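PDB 1VPR: dinoflagellate luciferase from Lingulodinium polyedrum, which catalyses the oxidation of dinoflagellate luciferin by molecular oxygen, emitting blue light in flashes during the night phase, with each of its domains most active near pH 6.3. Local coordinates for residues Y25-P36 and Y60-G68. Residues are numbered along the deposited sequence; the frame is centred on the assembly and turned at random.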
loop_
_atom_site.group_PDB
_atom_site.type_symbol
_atom_site.label_atom_id
_atom_site.label_comp_id
_atom_site.label_asym_id
_atom_site.label_seq_id
_atom_site.Cartn_x
_atom_site.Cartn_y
_atom_site.Cartn_z
ATOM N N TYR A 25 13.453 -12.115 -13.654
ATOM C CA TYR A 25 12.639 -12.957 -12.779
ATOM C C TYR A 25 11.638 -13.853 -13.502
ATOM O O TYR A 25 10.482 -13.997 -13.072
ATOM C CB TYR A 25 11.908 -12.080 -11.754
ATOM C CG TYR A 25 12.842 -11.224 -10.919
ATOM C CD1 TYR A 25 12.794 -9.830 -10.988
ATOM C CD2 TYR A 25 13.783 -11.808 -10.073
ATOM C CE1 TYR A 25 13.663 -9.036 -10.230
ATOM C CE2 TYR A 25 14.657 -11.025 -9.314
ATOM C CZ TYR A 25 14.592 -9.642 -9.392
ATOM O OH TYR A 25 15.456 -8.872 -8.624
ATOM N N GLY A 26 12.089 -14.468 -14.591
ATOM C CA GLY A 26 11.219 -15.349 -15.348
ATOM C C GLY A 26 9.827 -14.770 -15.524
ATOM O O GLY A 26 9.678 -13.592 -15.839
ATOM N N ASP A 27 8.804 -15.586 -15.285
ATOM C CA ASP A 27 7.431 -15.136 -15.455
ATOM C C ASP A 27 6.763 -14.564 -14.197
ATOM O O ASP A 27 5.542 -14.420 -14.154
ATOM C CB ASP A 27 6.584 -16.288 -16.010
ATOM C CG ASP A 27 5.360 -15.799 -16.769
ATOM O OD1 ASP A 27 5.527 -15.218 -17.871
ATOM O OD2 ASP A 27 4.231 -15.988 -16.258
ATOM N N ASN A 28 7.545 -14.215 -13.182
ATOM C CA ASN A 28 6.952 -13.676 -11.960
ATOM C C ASN A 28 6.251 -12.331 -12.153
ATOM O O ASN A 28 5.305 -12.013 -11.424
ATOM C CB ASN A 28 8.018 -13.570 -10.859
ATOM C CG ASN A 28 8.322 -14.913 -10.219
ATOM O OD1 ASN A 28 7.846 -15.950 -10.692
ATOM N ND2 ASN A 28 9.106 -14.906 -9.140
ATOM N N PHE A 29 6.700 -11.560 -13.141
ATOM C CA PHE A 29 6.127 -10.238 -13.437
ATOM C C PHE A 29 5.441 -10.227 -14.798
ATOM O O PHE A 29 6.074 -10.521 -15.820
ATOM C CB PHE A 29 7.234 -9.168 -13.429
ATOM C CG PHE A 29 7.846 -8.930 -12.075
ATOM C CD1 PHE A 29 7.480 -7.818 -11.316
ATOM C CD2 PHE A 29 8.762 -9.831 -11.540
ATOM C CE1 PHE A 29 8.017 -7.614 -10.048
ATOM C CE2 PHE A 29 9.303 -9.634 -10.273
ATOM C CZ PHE A 29 8.929 -8.523 -9.526
ATOM N N LYS A 30 4.156 -9.878 -14.824
ATOM C CA LYS A 30 3.425 -9.844 -16.092
ATOM C C LYS A 30 2.154 -9.003 -15.980
ATOM O O LYS A 30 1.517 -8.974 -14.931
ATOM C CB LYS A 30 3.057 -11.270 -16.534
ATOM C CG LYS A 30 1.864 -11.867 -15.801
ATOM C CD LYS A 30 2.091 -11.823 -14.302
ATOM C CE LYS A 30 0.814 -12.043 -13.523
ATOM N NZ LYS A 30 1.124 -11.917 -12.070
ATOM N N ASN A 31 1.793 -8.333 -17.073
ATOM C CA ASN A 31 0.602 -7.481 -17.127
ATOM C C ASN A 31 0.540 -6.458 -15.990
ATOM O O ASN A 31 -0.541 -6.080 -15.526
ATOM C CB ASN A 31 -0.655 -8.353 -17.139
ATOM C CG ASN A 31 -0.808 -9.120 -18.446
ATOM O OD1 ASN A 31 -1.726 -9.927 -18.610
ATOM N ND2 ASN A 31 0.096 -8.861 -19.389
ATOM N N GLY A 32 1.713 -6.003 -15.562
ATOM C CA GLY A 32 1.801 -5.021 -14.493
ATOM C C GLY A 32 1.692 -5.621 -13.098
ATOM O O GLY A 32 1.734 -4.875 -12.114
HETATM N N MSE A 33 1.590 -6.954 -13.030
HETATM C CA MSE A 33 1.436 -7.724 -11.776
HETATM C C MSE A 33 2.665 -8.554 -11.357
HETATM O O MSE A 33 3.417 -9.034 -12.213
HETATM C CB MSE A 33 0.276 -8.711 -11.920
HETATM C CG MSE A 33 -0.979 -8.127 -12.529
HETATM SE SE MSE A 33 -1.855 -6.908 -11.318
HETATM C CE MSE A 33 -2.880 -8.266 -10.373
ATOM N N HIS A 34 2.847 -8.733 -10.043
ATOM C CA HIS A 34 3.948 -9.546 -9.512
ATOM C C HIS A 34 3.314 -10.732 -8.802
ATOM O O HIS A 34 2.692 -10.575 -7.742
ATOM C CB HIS A 34 4.802 -8.765 -8.507
ATOM C CG HIS A 34 5.936 -9.562 -7.932
ATOM N ND1 HIS A 34 6.547 -9.238 -6.736
ATOM C CD2 HIS A 34 6.572 -10.671 -8.390
ATOM C CE1 HIS A 34 7.506 -10.115 -6.482
ATOM N NE2 HIS A 34 7.542 -10.992 -7.470
ATOM N N LYS A 35 3.461 -11.914 -9.391
ATOM C CA LYS A 35 2.898 -13.132 -8.824
ATOM C C LYS A 35 3.975 -14.216 -8.712
ATOM O O LYS A 35 4.156 -15.019 -9.633
ATOM C CB LYS A 35 1.753 -13.622 -9.699
ATOM N N PRO A 36 4.705 -14.245 -7.582
ATOM C CA PRO A 36 5.758 -15.249 -7.388
ATOM C C PRO A 36 5.202 -16.495 -6.707
ATOM O O PRO A 36 4.113 -16.460 -6.120
ATOM C CB PRO A 36 6.763 -14.515 -6.514
ATOM C CG PRO A 36 5.849 -13.764 -5.577
ATOM C CD PRO A 36 4.723 -13.253 -6.488
ATOM N N TYR A 60 14.153 -13.397 -1.444
ATOM C CA TYR A 60 13.618 -12.949 -2.724
ATOM C C TYR A 60 12.952 -11.584 -2.501
ATOM O O TYR A 60 13.134 -10.644 -3.280
ATOM C CB TYR A 60 12.584 -13.942 -3.242
ATOM C CG TYR A 60 11.868 -13.479 -4.494
ATOM C CD1 TYR A 60 12.532 -13.394 -5.722
ATOM C CD2 TYR A 60 10.506 -13.148 -4.451
ATOM C CE1 TYR A 60 11.849 -12.995 -6.880
ATOM C CE2 TYR A 60 9.815 -12.757 -5.597
ATOM C CZ TYR A 60 10.487 -12.680 -6.803
ATOM O OH TYR A 60 9.797 -12.283 -7.927
ATOM N N LEU A 61 12.168 -11.491 -1.434
ATOM C CA LEU A 61 11.490 -10.242 -1.106
ATOM C C LEU A 61 12.511 -9.122 -0.880
ATOM O O LEU A 61 12.303 -7.987 -1.309
ATOM C CB LEU A 61 10.618 -10.422 0.145
ATOM C CG LEU A 61 9.428 -11.369 0.018
ATOM C CD1 LEU A 61 8.600 -11.276 1.291
ATOM C CD2 LEU A 61 8.591 -11.008 -1.214
ATOM N N LEU A 62 13.619 -9.431 -0.214
ATOM C CA LEU A 62 14.628 -8.408 0.017
ATOM C C LEU A 62 15.123 -7.848 -1.292
ATOM O O LEU A 62 15.286 -6.632 -1.428
ATOM C CB LEU A 62 15.817 -8.951 0.805
ATOM C CG LEU A 62 15.717 -8.872 2.323
ATOM C CD1 LEU A 62 17.068 -9.269 2.915
ATOM C CD2 LEU A 62 15.368 -7.439 2.758
ATOM N N GLU A 63 15.359 -8.717 -2.267
ATOM C CA GLU A 63 15.828 -8.228 -3.543
ATOM C C GLU A 63 14.714 -7.468 -4.267
ATOM O O GLU A 63 14.984 -6.499 -4.963
ATOM C CB GLU A 63 16.327 -9.380 -4.405
ATOM C CG GLU A 63 17.036 -8.928 -5.663
ATOM C CD GLU A 63 17.600 -10.106 -6.433
ATOM O OE1 GLU A 63 16.993 -10.518 -7.448
ATOM O OE2 GLU A 63 18.646 -10.630 -6.001
ATOM N N CYS A 64 13.465 -7.884 -4.094
ATOM C CA CYS A 64 12.381 -7.178 -4.767
ATOM C C CYS A 64 12.175 -5.795 -4.190
ATOM O O CYS A 64 11.601 -4.924 -4.852
ATOM C CB CYS A 64 11.072 -7.964 -4.687
ATOM S SG CYS A 64 11.017 -9.415 -5.767
ATOM N N HIS A 65 12.633 -5.582 -2.956
ATOM C CA HIS A 65 12.486 -4.275 -2.324
ATOM C C HIS A 65 13.314 -3.216 -3.054
ATOM O O HIS A 65 12.947 -2.034 -3.095
ATOM C CB HIS A 65 12.878 -4.359 -0.845
ATOM C CG HIS A 65 11.700 -4.527 0.056
ATOM N ND1 HIS A 65 10.700 -3.576 0.139
ATOM C CD2 HIS A 65 11.287 -5.578 0.809
ATOM C CE1 HIS A 65 9.716 -4.043 0.893
ATOM N NE2 HIS A 65 10.047 -5.254 1.310
ATOM N N GLU A 66 14.407 -3.657 -3.672
ATOM C CA GLU A 66 15.290 -2.761 -4.408
ATOM C C GLU A 66 14.746 -2.371 -5.794
ATOM O O GLU A 66 15.379 -1.609 -6.529
ATOM C CB GLU A 66 16.684 -3.405 -4.539
ATOM N N LEU A 67 13.566 -2.863 -6.146
ATOM C CA LEU A 67 12.990 -2.552 -7.448
ATOM C C LEU A 67 12.082 -1.320 -7.464
ATOM O O LEU A 67 11.236 -1.152 -6.572
ATOM C CB LEU A 67 12.166 -3.742 -7.964
ATOM C CG LEU A 67 12.845 -5.099 -8.180
ATOM C CD1 LEU A 67 11.776 -6.192 -8.342
ATOM C CD2 LEU A 67 13.736 -5.027 -9.412
ATOM N N GLY A 68 12.280 -0.467 -8.473
ATOM C CA GLY A 68 11.417 0.688 -8.700
ATOM C C GLY A 68 11.455 2.032 -7.987
ATOM O O GLY A 68 10.709 2.936 -8.392
#
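Y60 meets Y25, N28 and H34, and E63 meets Y25, on the side of helix 57-65 that faces a small β-hairpin (strands 29-30 and 33-34, joined by a type I' turn): an aromatic and hydrogen-bonded contact between that helix with the residues just after it and the hairpin with the loop leading into it. Both segments belong to the helical-bundle family region near the N-terminus of this third luciferase domain, whose catalytic part is a calycin β-barrel. The hydroxyl of Y60 reaches across and is gripped twice. N28 ND2 donates to Y60 OH at 3.0 Å, almost straight (167°), with the hydroxyl oxygen nearly in the plane of the N28 amide, while H34 NE2 lies 2.6 Å from Y60 OH in a hydrogen bond that either group could donate. H34 itself is held flat: F29 CZ sits over the centre of one imidazole face, P36 CD covers the rim of the other, and ND1 bonds to the carbonyl oxygen of V222. With CG anti to its backbone N (chi1 174°), Y60 turns its ring edge to the face of Y25 in an offset T-shaped pair, centroids 5.8 Å apart; C64 SG lies above one face of the Y60 ring, toward its rim. Putting a phenylalanine in place of Y60 would probably leave N28 ND2 and H34 NE2 without their shared partner and let the N28 amide turn more freely. L67 CD1 touches two rings, 3.9 Å from both Y25 CE1 and F29 CZ. Y25 OH donates a short 2.5 Å bond to E63 OE1, which it meets on the anti side of the carboxylate.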